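Local coordinates for BF1531-like N-terminal domain-containing protein (Bacteroides fragilis, PDB 3SLR) that binds magnesium through its HAD-like phosphatase domain and may hydrolyse ester bonds, although its biological role is not established, at residues T259-K269 against E295-I303; C116-N127 against Y165-A174. One frame throughout, in Å; residues are numbered along the deposited sequence. Where two conformers were deposited one is given.

The two contacts follow one another along the chain. Contact 2 closes before contact 1 opens, and they lie in different domains of this N-terminal part of the protein. Contact 2 pairs strand 122-126 with strand 168-171, at one side of a five-stranded parallel sheet in the FkbH N-terminal region. Contact 1 sets helix 255-270 against the loop between helix 283-292 and strand 305-309, beside the four-stranded parallel sheet of the magnesium-binding phosphatase domain. The centres of contact 1 and contact 2 are about 32 Å apart. Their nearest atoms are about 12 Å apart, so they do not touch. Each contact joins parts of a single domain, and neither joins the two domains.

Contact 1 of 2, residues T259-K269 against E295-I303; sequences TEFQEWVKKLK and EMVLKLDDI
Gln262 reaches straight across from the helix and holds the loop 295-303 by its backbone. Its CG stands beside the backbone N (chi1 -76°), and the chain is extended beyond it. This carries the amide out to the loop. One oxygen, OE1, accepts two consecutive N-H groups. Leu298 N donates to Gln262 OE1 over 3.0 Å in a nearly straight bond (172° at the hydrogen). Val297 N donates to Gln262 OE1 over 2.9 Å, in a more bent bond (135°). The other end of the amide, NE2, donates to Ile233 O, outside the contact. With both ends bonded, rotation of the amide is restrained. Met296 is selenomethionine here, and its SE lies 3.7 Å from Gln262 NE2. The two side chains cross at about a right angle.

Helix 255-270 and this loop belong to a HAD-like domain. The loop leads into strand 305-309, the outermost strand of the parallel sheet on one side. A bound magnesium ion is about 12 Å from the Met296 side chain, and no residue of this contact is a ligand to it.

Apolar groups flank the amide. Leu298 CD1 meets Val265 CG1 at 3.7 Å, with the side chains crossing nearly square. Leu298 CD2 rests by the helix backbone at Gln262 O. Val297 points at the helix and divides its methyls. Val297 CG1 touches Lys266 CD at 3.8 Å, while CG2 sits against Thr259 O. Both methyls also meet Glu263 CG.

Further along, the aliphatic part of Lys269 crosses Asp302, with Lys269 CE 3.7 Å from Asp302 OD1. Lys269 NZ stays 5.0 Å from Asp302 OD1, so attraction can act only at longer range. Asp302 OD2 accepts Lys299 N. At the opposite end, a water bridges Thr259 OG1 to Glu295 O.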
loop_
_atom_site.group_PDB
_atom_site.type_symbol
_atom_site.label_atom_id
_atom_site.label_comp_id
_atom_site.label_asym_id
_atom_site.label_seq_id
_atom_site.Cartn_x
_atom_site.Cartn_y
_atom_site.Cartn_z
ATOM N N THR A 259 13.134 -6.359 17.373
ATOM C CA THR A 259 11.923 -6.838 18.038
ATOM C C THR A 259 10.671 -6.327 17.318
ATOM O O THR A 259 9.747 -7.096 17.036
ATOM C CB THR A 259 11.871 -6.377 19.523
ATOM O OG1 THR A 259 12.798 -7.152 20.281
ATOM C CG2 THR A 259 10.478 -6.579 20.112
ATOM N N GLU A 260 10.642 -5.028 17.039
ATOM C CA GLU A 260 9.477 -4.420 16.395
ATOM C C GLU A 260 9.309 -4.887 14.949
ATOM O O GLU A 260 8.191 -5.030 14.463
ATOM C CB GLU A 260 9.527 -2.894 16.518
ATOM C CG GLU A 260 9.495 -2.463 17.989
ATOM C CD GLU A 260 9.603 -0.968 18.211
ATOM O OE1 GLU A 260 9.850 -0.220 17.244
ATOM O OE2 GLU A 260 9.456 -0.550 19.383
ATOM N N PHE A 261 10.426 -5.122 14.267
ATOM C CA PHE A 261 10.404 -5.713 12.933
ATOM C C PHE A 261 9.874 -7.149 12.954
ATOM O O PHE A 261 9.076 -7.534 12.092
ATOM C CB PHE A 261 11.798 -5.653 12.288
ATOM C CG PHE A 261 11.877 -6.338 10.941
ATOM C CD1 PHE A 261 11.006 -5.991 9.919
ATOM C CD2 PHE A 261 12.831 -7.306 10.697
ATOM C CE1 PHE A 261 11.080 -6.612 8.683
ATOM C CE2 PHE A 261 12.907 -7.941 9.464
ATOM C CZ PHE A 261 12.031 -7.590 8.456
ATOM N N GLN A 262 10.310 -7.947 13.928
ATOM C CA GLN A 262 9.782 -9.310 14.065
ATOM C C GLN A 262 8.288 -9.288 14.366
ATOM O O GLN A 262 7.560 -10.169 13.936
ATOM C CB GLN A 262 10.505 -10.088 15.163
ATOM C CG GLN A 262 11.882 -10.567 14.772
ATOM C CD GLN A 262 12.458 -11.536 15.784
ATOM O OE1 GLN A 262 11.723 -12.285 16.441
ATOM N NE2 GLN A 262 13.777 -11.539 15.901
ATOM N N GLU A 263 7.828 -8.274 15.102
ATOM C CA GLU A 263 6.398 -8.153 15.393
ATOM C C GLU A 263 5.568 -7.902 14.123
ATOM O O GLU A 263 4.430 -8.354 14.017
ATOM C CB GLU A 263 6.157 -7.050 16.434
ATOM C CG GLU A 263 6.683 -7.443 17.803
ATOM C CD GLU A 263 6.744 -6.284 18.786
ATOM O OE1 GLU A 263 6.579 -5.114 18.365
ATOM O OE2 GLU A 263 6.981 -6.554 19.988
ATOM N N TRP A 264 6.139 -7.161 13.183
ATOM C CA TRP A 264 5.516 -6.941 11.883
ATOM C C TRP A 264 5.431 -8.273 11.124
ATOM O O TRP A 264 4.405 -8.598 10.531
ATOM C CB TRP A 264 6.343 -5.916 11.098
ATOM C CG TRP A 264 5.793 -5.526 9.744
ATOM C CD1 TRP A 264 4.753 -4.674 9.495
ATOM C CD2 TRP A 264 6.279 -5.949 8.466
ATOM N NE1 TRP A 264 4.556 -4.553 8.140
ATOM C CE2 TRP A 264 5.477 -5.323 7.485
ATOM C CE3 TRP A 264 7.310 -6.802 8.054
ATOM C CZ2 TRP A 264 5.679 -5.515 6.120
ATOM C CZ3 TRP A 264 7.507 -6.992 6.692
ATOM C CH2 TRP A 264 6.692 -6.353 5.742
ATOM N N VAL A 265 6.511 -9.042 11.158
ATOM C CA VAL A 265 6.529 -10.339 10.472
ATOM C C VAL A 265 5.469 -11.254 11.084
ATOM O O VAL A 265 4.748 -11.964 10.373
ATOM C CB VAL A 265 7.915 -10.974 10.523
ATOM C CG1 VAL A 265 7.893 -12.404 9.925
ATOM C CG2 VAL A 265 8.914 -10.085 9.775
ATOM N N LYS A 266 5.374 -11.218 12.406
ATOM C CA LYS A 266 4.384 -11.999 13.132
ATOM C C LYS A 266 2.966 -11.677 12.665
ATOM O O LYS A 266 2.138 -12.578 12.520
ATOM C CB LYS A 266 4.518 -11.735 14.638
ATOM C CG LYS A 266 3.501 -12.485 15.493
ATOM C CD LYS A 266 3.759 -12.231 16.983
ATOM C CE LYS A 266 3.066 -13.269 17.857
ATOM N NZ LYS A 266 1.808 -12.744 18.447
ATOM N N LYS A 267 2.674 -10.395 12.447
ATOM C CA LYS A 267 1.358 -10.023 11.921
ATOM C C LYS A 267 1.098 -10.617 10.527
ATOM O O LYS A 267 -0.010 -11.057 10.234
ATOM C CB LYS A 267 1.163 -8.504 11.905
ATOM C CG LYS A 267 0.916 -7.905 13.289
ATOM C CD LYS A 267 0.635 -6.397 13.198
ATOM C CE LYS A 267 1.889 -5.600 12.832
ATOM N NZ LYS A 267 1.615 -4.108 12.864
ATOM N N LEU A 268 2.114 -10.613 9.670
ATOM C CA LEU A 268 1.992 -11.238 8.352
ATOM C C LEU A 268 1.668 -12.729 8.484
ATOM O O LEU A 268 0.741 -13.234 7.849
ATOM C CB LEU A 268 3.279 -11.051 7.534
ATOM C CG LEU A 268 3.571 -9.608 7.140
ATOM C CD1 LEU A 268 4.973 -9.510 6.526
ATOM C CD2 LEU A 268 2.495 -9.057 6.184
ATOM N N LYS A 269 2.426 -13.426 9.318
ATOM C CA LYS A 269 2.200 -14.851 9.509
ATOM C C LYS A 269 0.763 -15.053 9.993
ATOM O O LYS A 269 0.035 -15.916 9.495
ATOM C CB LYS A 269 3.207 -15.410 10.525
ATOM C CG LYS A 269 3.176 -16.927 10.719
ATOM C CD LYS A 269 2.087 -17.355 11.698
ATOM C CE LYS A 269 1.986 -18.884 11.803
ATOM N NZ LYS A 269 1.757 -19.509 10.475
ATOM N N GLU A 295 13.805 -13.933 24.007
ATOM C CA GLU A 295 13.458 -12.624 23.465
ATOM C C GLU A 295 13.011 -12.683 22.016
ATOM O O GLU A 295 12.549 -11.690 21.481
ATOM C CB GLU A 295 14.606 -11.617 23.598
ATOM C CG GLU A 295 14.664 -10.907 24.943
ATOM C CD GLU A 295 13.343 -10.255 25.337
ATOM O OE1 GLU A 295 12.944 -9.251 24.709
ATOM O OE2 GLU A 295 12.695 -10.758 26.277
HETATM N N MSE A 296 13.149 -13.841 21.377
HETATM C CA MSE A 296 12.652 -13.987 20.013
HETATM C C MSE A 296 11.130 -13.819 19.983
HETATM O O MSE A 296 10.407 -14.409 20.790
HETATM C CB MSE A 296 13.041 -15.355 19.434
HETATM C CG MSE A 296 14.534 -15.523 19.174
HETATM SE SE MSE A 296 15.170 -14.494 17.648
HETATM C CE MSE A 296 14.294 -15.491 16.196
ATOM N N VAL A 297 10.644 -13.004 19.054
ATOM C CA VAL A 297 9.207 -12.906 18.812
ATOM C C VAL A 297 8.771 -14.046 17.901
ATOM O O VAL A 297 7.805 -14.757 18.187
ATOM C CB VAL A 297 8.827 -11.537 18.198
ATOM C CG1 VAL A 297 7.343 -11.483 17.858
ATOM C CG2 VAL A 297 9.173 -10.423 19.173
ATOM N N LEU A 298 9.496 -14.223 16.805
ATOM C CA LEU A 298 9.261 -15.349 15.903
ATOM C C LEU A 298 9.746 -16.654 16.531
ATOM O O LEU A 298 10.823 -16.697 17.122
ATOM C CB LEU A 298 9.972 -15.104 14.569
ATOM C CG LEU A 298 9.477 -13.860 13.823
ATOM C CD1 LEU A 298 10.250 -13.634 12.532
ATOM C CD2 LEU A 298 7.991 -14.002 13.545
ATOM N N LYS A 299 8.940 -17.708 16.415
ATOM C CA LYS A 299 9.325 -19.042 16.881
ATOM C C LYS A 299 9.384 -19.985 15.678
ATOM O O LYS A 299 8.920 -19.642 14.589
ATOM C CB LYS A 299 8.306 -19.566 17.890
ATOM C CG LYS A 299 8.031 -18.629 19.057
ATOM C CD LYS A 299 9.278 -18.312 19.856
ATOM C CE LYS A 299 8.931 -17.389 21.023
ATOM N NZ LYS A 299 10.086 -17.077 21.896
ATOM N N LEU A 300 9.951 -21.172 15.866
ATOM C CA LEU A 300 10.053 -22.112 14.757
ATOM C C LEU A 300 8.701 -22.420 14.131
ATOM O O LEU A 300 8.626 -22.636 12.930
ATOM C CB LEU A 300 10.752 -23.410 15.166
ATOM C CG LEU A 300 12.269 -23.301 15.330
ATOM C CD1 LEU A 300 12.908 -24.678 15.520
ATOM C CD2 LEU A 300 12.871 -22.602 14.129
ATOM N N ASP A 301 7.635 -22.437 14.924
ATOM C CA ASP A 301 6.327 -22.799 14.368
ATOM C C ASP A 301 5.713 -21.687 13.520
ATOM O O ASP A 301 4.640 -21.856 12.940
ATOM C CB ASP A 301 5.349 -23.253 15.453
ATOM C CG ASP A 301 5.047 -22.169 16.467
ATOM O OD1 ASP A 301 5.247 -20.973 16.156
ATOM O OD2 ASP A 301 4.597 -22.517 17.582
ATOM N N ASP A 302 6.392 -20.548 13.455
ATOM C CA ASP A 302 5.959 -19.469 12.571
ATOM C C ASP A 302 6.599 -19.622 11.196
ATOM O O ASP A 302 6.210 -18.951 10.247
ATOM C CB ASP A 302 6.331 -18.107 13.156
ATOM C CG ASP A 302 5.560 -17.783 14.416
ATOM O OD1 ASP A 302 4.351 -18.094 14.477
ATOM O OD2 ASP A 302 6.170 -17.225 15.355
ATOM N N ILE A 303 7.586 -20.507 11.094
ATOM C CA ILE A 303 8.354 -20.637 9.863
ATOM C C ILE A 303 7.955 -21.903 9.100
ATOM O O ILE A 303 8.178 -23.023 9.571
ATOM C CB ILE A 303 9.869 -20.663 10.152
ATOM C CG1 ILE A 303 10.286 -19.499 11.067
ATOM C CG2 ILE A 303 10.650 -20.652 8.858
ATOM C CD1 ILE A 303 10.149 -18.132 10.435
HETATM O O HOH W 1 11.642 -9.201 21.771
#

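Contact 2 of 2, residues C116-N127 against Y165-A174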
loop_
_atom_site.group_PDB
_atom_site.type_symbol
_atom_site.label_atom_id
_atom_site.label_comp_id
_atom_site.label_asym_id
_atom_site.label_seq_id
_atom_site.Cartn_x
_atom_site.Cartn_y
_atom_site.Cartn_z
ATOM N N CYS A 116 -22.256 2.690 -4.573
ATOM C CA CYS A 116 -22.133 1.246 -4.352
ATOM C C CYS A 116 -23.344 0.462 -4.853
ATOM O O CYS A 116 -23.196 -0.639 -5.391
ATOM C CB CYS A 116 -21.902 0.941 -2.870
ATOM S SG CYS A 116 -20.272 1.424 -2.269
ATOM N N GLU A 117 -24.536 1.029 -4.667
ATOM C CA GLU A 117 -25.788 0.341 -4.993
ATOM C C GLU A 117 -25.973 0.172 -6.500
ATOM O O GLU A 117 -26.720 -0.699 -6.948
ATOM C CB GLU A 117 -26.995 1.085 -4.399
ATOM C CG GLU A 117 -27.093 1.069 -2.877
ATOM C CD GLU A 117 -27.660 -0.232 -2.310
ATOM O OE1 GLU A 117 -28.346 -0.970 -3.048
ATOM O OE2 GLU A 117 -27.417 -0.513 -1.117
ATOM N N GLN A 118 -25.291 1.000 -7.283
ATOM C CA GLN A 118 -25.413 0.930 -8.737
ATOM C C GLN A 118 -24.950 -0.413 -9.295
ATOM O O GLN A 118 -25.520 -0.922 -10.262
ATOM C CB GLN A 118 -24.661 2.080 -9.404
ATOM C CG GLN A 118 -25.205 3.453 -9.024
ATOM C CD GLN A 118 -26.720 3.472 -8.899
ATOM O OE1 GLN A 118 -27.438 3.276 -9.881
ATOM N NE2 GLN A 118 -27.217 3.712 -7.683
ATOM N N GLY A 119 -23.915 -0.980 -8.684
ATOM C CA GLY A 119 -23.396 -2.275 -9.091
ATOM C C GLY A 119 -22.589 -2.236 -10.378
ATOM O O GLY A 119 -22.759 -3.096 -11.249
ATOM N N ILE A 120 -21.693 -1.257 -10.486
ATOM C CA ILE A 120 -20.942 -1.028 -11.722
ATOM C C ILE A 120 -19.441 -1.353 -11.607
ATOM O O ILE A 120 -18.630 -0.474 -11.333
ATOM C CB ILE A 120 -21.112 0.437 -12.165
ATOM C CG1 ILE A 120 -20.506 0.663 -13.558
ATOM C CG2 ILE A 120 -20.580 1.390 -11.084
ATOM C CD1 ILE A 120 -21.371 0.134 -14.659
ATOM N N GLY A 121 -19.067 -2.608 -11.841
ATOM C CA GLY A 121 -17.681 -3.016 -11.678
ATOM C C GLY A 121 -17.250 -2.822 -10.233
ATOM O O GLY A 121 -18.090 -2.740 -9.338
ATOM N N ARG A 122 -15.942 -2.757 -10.005
ATOM C CA ARG A 122 -15.412 -2.502 -8.668
ATOM C C ARG A 122 -15.097 -1.024 -8.504
ATOM O O ARG A 122 -14.678 -0.360 -9.451
ATOM C CB ARG A 122 -14.161 -3.336 -8.407
ATOM C CG ARG A 122 -14.437 -4.781 -8.020
ATOM C CD ARG A 122 -14.295 -5.710 -9.201
ATOM N NE ARG A 122 -14.341 -7.109 -8.782
ATOM C CZ ARG A 122 -14.007 -8.134 -9.558
ATOM N NH1 ARG A 122 -13.594 -7.924 -10.801
ATOM N NH2 ARG A 122 -14.079 -9.370 -9.083
ATOM N N VAL A 123 -15.317 -0.504 -7.303
ATOM C CA VAL A 123 -15.040 0.892 -7.015
ATOM C C VAL A 123 -13.807 0.985 -6.140
ATOM O O VAL A 123 -13.670 0.229 -5.193
ATOM C CB VAL A 123 -16.231 1.556 -6.290
ATOM C CG1 VAL A 123 -15.855 2.949 -5.767
ATOM C CG2 VAL A 123 -17.422 1.625 -7.228
ATOM N N ILE A 124 -12.889 1.873 -6.503
ATOM C CA ILE A 124 -11.761 2.200 -5.640
ATOM C C ILE A 124 -11.906 3.665 -5.223
ATOM O O ILE A 124 -11.998 4.561 -6.068
ATOM C CB ILE A 124 -10.421 1.968 -6.348
ATOM C CG1 ILE A 124 -10.288 0.498 -6.756
ATOM C CG2 ILE A 124 -9.278 2.361 -5.423
ATOM C CD1 ILE A 124 -9.127 0.235 -7.682
ATOM N N TYR A 125 -11.928 3.900 -3.917
ATOM C CA TYR A 125 -12.315 5.198 -3.388
ATOM C C TYR A 125 -11.238 5.693 -2.433
ATOM O O TYR A 125 -10.949 5.032 -1.432
ATOM C CB TYR A 125 -13.665 5.074 -2.661
ATOM C CG TYR A 125 -14.300 6.405 -2.288
ATOM C CD1 TYR A 125 -13.949 7.057 -1.123
ATOM C CD2 TYR A 125 -15.257 6.997 -3.105
ATOM C CE1 TYR A 125 -14.519 8.277 -0.778
ATOM C CE2 TYR A 125 -15.840 8.215 -2.773
ATOM C CZ TYR A 125 -15.460 8.850 -1.610
ATOM O OH TYR A 125 -16.029 10.046 -1.272
ATOM N N TYR A 126 -10.615 6.831 -2.757
ATOM C CA TYR A 126 -9.609 7.415 -1.863
ATOM C C TYR A 126 -10.281 7.994 -0.630
ATOM O O TYR A 126 -11.195 8.796 -0.755
ATOM C CB TYR A 126 -8.807 8.526 -2.565
ATOM C CG TYR A 126 -8.061 8.056 -3.792
ATOM C CD1 TYR A 126 -8.462 8.446 -5.061
ATOM C CD2 TYR A 126 -6.963 7.197 -3.681
ATOM C CE1 TYR A 126 -7.784 8.009 -6.191
ATOM C CE2 TYR A 126 -6.288 6.751 -4.812
ATOM C CZ TYR A 126 -6.700 7.163 -6.061
ATOM O OH TYR A 126 -6.033 6.718 -7.196
ATOM N N ASN A 127 -9.844 7.585 0.559
ATOM C CA ASN A 127 -10.349 8.213 1.769
ATOM C C ASN A 127 -9.649 9.546 2.006
ATOM O O ASN A 127 -8.915 10.032 1.134
ATOM C CB ASN A 127 -10.286 7.277 2.996
ATOM C CG ASN A 127 -8.872 6.880 3.377
ATOM O OD1 ASN A 127 -7.892 7.295 2.737
ATOM N ND2 ASN A 127 -8.753 6.067 4.439
ATOM N N TYR A 165 -19.986 -3.730 1.460
ATOM C CA TYR A 165 -20.055 -3.861 0.002
ATOM C C TYR A 165 -18.766 -4.450 -0.553
ATOM O O TYR A 165 -17.744 -3.762 -0.627
ATOM C CB TYR A 165 -20.294 -2.501 -0.661
ATOM C CG TYR A 165 -21.610 -1.821 -0.331
ATOM C CD1 TYR A 165 -22.733 -2.018 -1.122
ATOM C CD2 TYR A 165 -21.717 -0.952 0.748
ATOM C CE1 TYR A 165 -23.934 -1.386 -0.835
ATOM C CE2 TYR A 165 -22.908 -0.316 1.041
ATOM C CZ TYR A 165 -24.015 -0.534 0.248
ATOM O OH TYR A 165 -25.205 0.108 0.535
ATOM N N PRO A 166 -18.809 -5.726 -0.954
ATOM C CA PRO A 166 -17.622 -6.432 -1.447
ATOM C C PRO A 166 -17.001 -5.765 -2.664
ATOM O O PRO A 166 -15.819 -5.977 -2.950
ATOM C CB PRO A 166 -18.175 -7.811 -1.833
ATOM C CG PRO A 166 -19.381 -7.982 -0.963
ATOM C CD PRO A 166 -19.989 -6.605 -0.893
ATOM N N ASN A 167 -17.814 -4.958 -3.342
ATOM C CA ASN A 167 -17.443 -4.283 -4.571
ATOM C C ASN A 167 -16.682 -2.980 -4.328
ATOM O O ASN A 167 -16.052 -2.440 -5.239
ATOM C CB ASN A 167 -18.707 -4.027 -5.408
ATOM C CG ASN A 167 -19.895 -3.547 -4.564
ATOM O OD1 ASN A 167 -20.404 -4.273 -3.690
ATOM N ND2 ASN A 167 -20.356 -2.328 -4.840
ATOM N N PHE A 168 -16.723 -2.504 -3.086
ATOM C CA PHE A 168 -16.187 -1.192 -2.714
ATOM C C PHE A 168 -14.858 -1.318 -1.984
ATOM O O PHE A 168 -14.794 -1.887 -0.900
ATOM C CB PHE A 168 -17.192 -0.458 -1.827
ATOM C CG PHE A 168 -16.775 0.937 -1.437
ATOM C CD1 PHE A 168 -16.896 1.985 -2.328
ATOM C CD2 PHE A 168 -16.287 1.199 -0.165
ATOM C CE1 PHE A 168 -16.529 3.275 -1.963
ATOM C CE2 PHE A 168 -15.927 2.487 0.211
ATOM C CZ PHE A 168 -16.049 3.523 -0.686
ATOM N N PHE A 169 -13.799 -0.786 -2.587
ATOM C CA PHE A 169 -12.479 -0.791 -1.971
ATOM C C PHE A 169 -12.001 0.620 -1.670
ATOM O O PHE A 169 -12.088 1.520 -2.512
ATOM C CB PHE A 169 -11.468 -1.454 -2.900
ATOM C CG PHE A 169 -11.763 -2.892 -3.171
ATOM C CD1 PHE A 169 -12.733 -3.249 -4.100
ATOM C CD2 PHE A 169 -11.062 -3.891 -2.518
ATOM C CE1 PHE A 169 -13.009 -4.584 -4.348
ATOM C CE2 PHE A 169 -11.333 -5.226 -2.772
ATOM C CZ PHE A 169 -12.308 -5.566 -3.685
ATOM N N ILE A 170 -11.475 0.809 -0.466
ATOM C CA ILE A 170 -10.820 2.054 -0.132
ATOM C C ILE A 170 -9.350 1.969 -0.539
ATOM O O ILE A 170 -8.724 0.903 -0.429
ATOM C CB ILE A 170 -10.934 2.314 1.385
ATOM C CG1 ILE A 170 -12.395 2.645 1.727
ATOM C CG2 ILE A 170 -10.003 3.439 1.798
ATOM C CD1 ILE A 170 -12.790 2.441 3.181
ATOM N N CYS A 171 -8.816 3.069 -1.054
ATOM C CA CYS A 171 -7.369 3.246 -1.117
ATOM C C CYS A 171 -7.009 4.220 0.011
ATOM O O CYS A 171 -7.534 5.336 0.063
ATOM C CB CYS A 171 -6.946 3.792 -2.463
ATOM S SG CYS A 171 -5.154 4.011 -2.645
ATOM N N ASN A 172 -6.126 3.787 0.909
ATOM C CA ASN A 172 -5.907 4.484 2.185
ATOM C C ASN A 172 -5.001 5.709 2.055
ATOM O O ASN A 172 -3.927 5.773 2.660
ATOM C CB ASN A 172 -5.347 3.501 3.219
ATOM C CG ASN A 172 -5.393 4.049 4.641
ATOM O OD1 ASN A 172 -5.992 5.091 4.904
ATOM N ND2 ASN A 172 -4.768 3.335 5.565
ATOM N N LEU A 173 -5.454 6.681 1.273
ATOM C CA LEU A 173 -4.737 7.945 1.098
ATOM C C LEU A 173 -4.435 8.598 2.446
ATOM O O LEU A 173 -3.374 9.205 2.630
ATOM C CB LEU A 173 -5.560 8.882 0.198
ATOM C CG LEU A 173 -4.960 10.251 -0.110
ATOM C CD1 LEU A 173 -3.572 10.103 -0.707
ATOM C CD2 LEU A 173 -5.888 11.018 -1.057
ATOM N N ALA A 174 -5.348 8.447 3.399
ATOM C CA ALA A 174 -5.165 9.033 4.727
ATOM C C ALA A 174 -3.935 8.456 5.432
ATOM O O ALA A 174 -3.108 9.202 5.964
ATOM C CB ALA A 174 -6.421 8.841 5.588
#
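Cys116 fits into the hollow between the rings of Tyr165 and Phe168. Its CB lies over one face of the Tyr165 ring, 3.6 Å from the centroid, in a CH-pi contact. Its SG, held beside the backbone N (chi1 -71°), comes obliquely against Phe168 and reaches CD1 at 3.4 Å. The far rim of the Phe168 ring, CE1 and CZ, fills the next hollow against Tyr125 CB. Phe168 CD1, nearer the ring's base, meets Val123 CG1 at 3.7 Å.

On the other face of the sheet, Cys171 CB and SG fit against CD2 and CE2 of the Tyr126 ring. Cys171 CB also touches Ile124 CG2, and Leu173 CD2 meets Tyr126 CB. Helix 203-217 packs over this face, whereas helices 104-118 and 147-164 flank Phe168.

Strand 168-171 runs parallel to strand 122-126, at the edge of a five-stranded sheet of order 2-1-3-4-5, as in the flavodoxin-like fold of the SGNH hydrolase clan. Bonds between the two segments run from Val123 N to Asn167 O through to Asn127 N to Cys171 O.

At one end Tyr165 OH donates to Glu117 OE2 over 2.8 Å. At the other, Asn127 OD1 accepts Ala174 N at 2.9 Å, and Asn127 ND2 donates to Asn172 OD1 at 3.0 Å. Asn172 caps helix 173-180, its OD1 also accepting Gly175 N. The Asn127 amide is thus fixed at both ends, and polar bonds hold strand end to helix start.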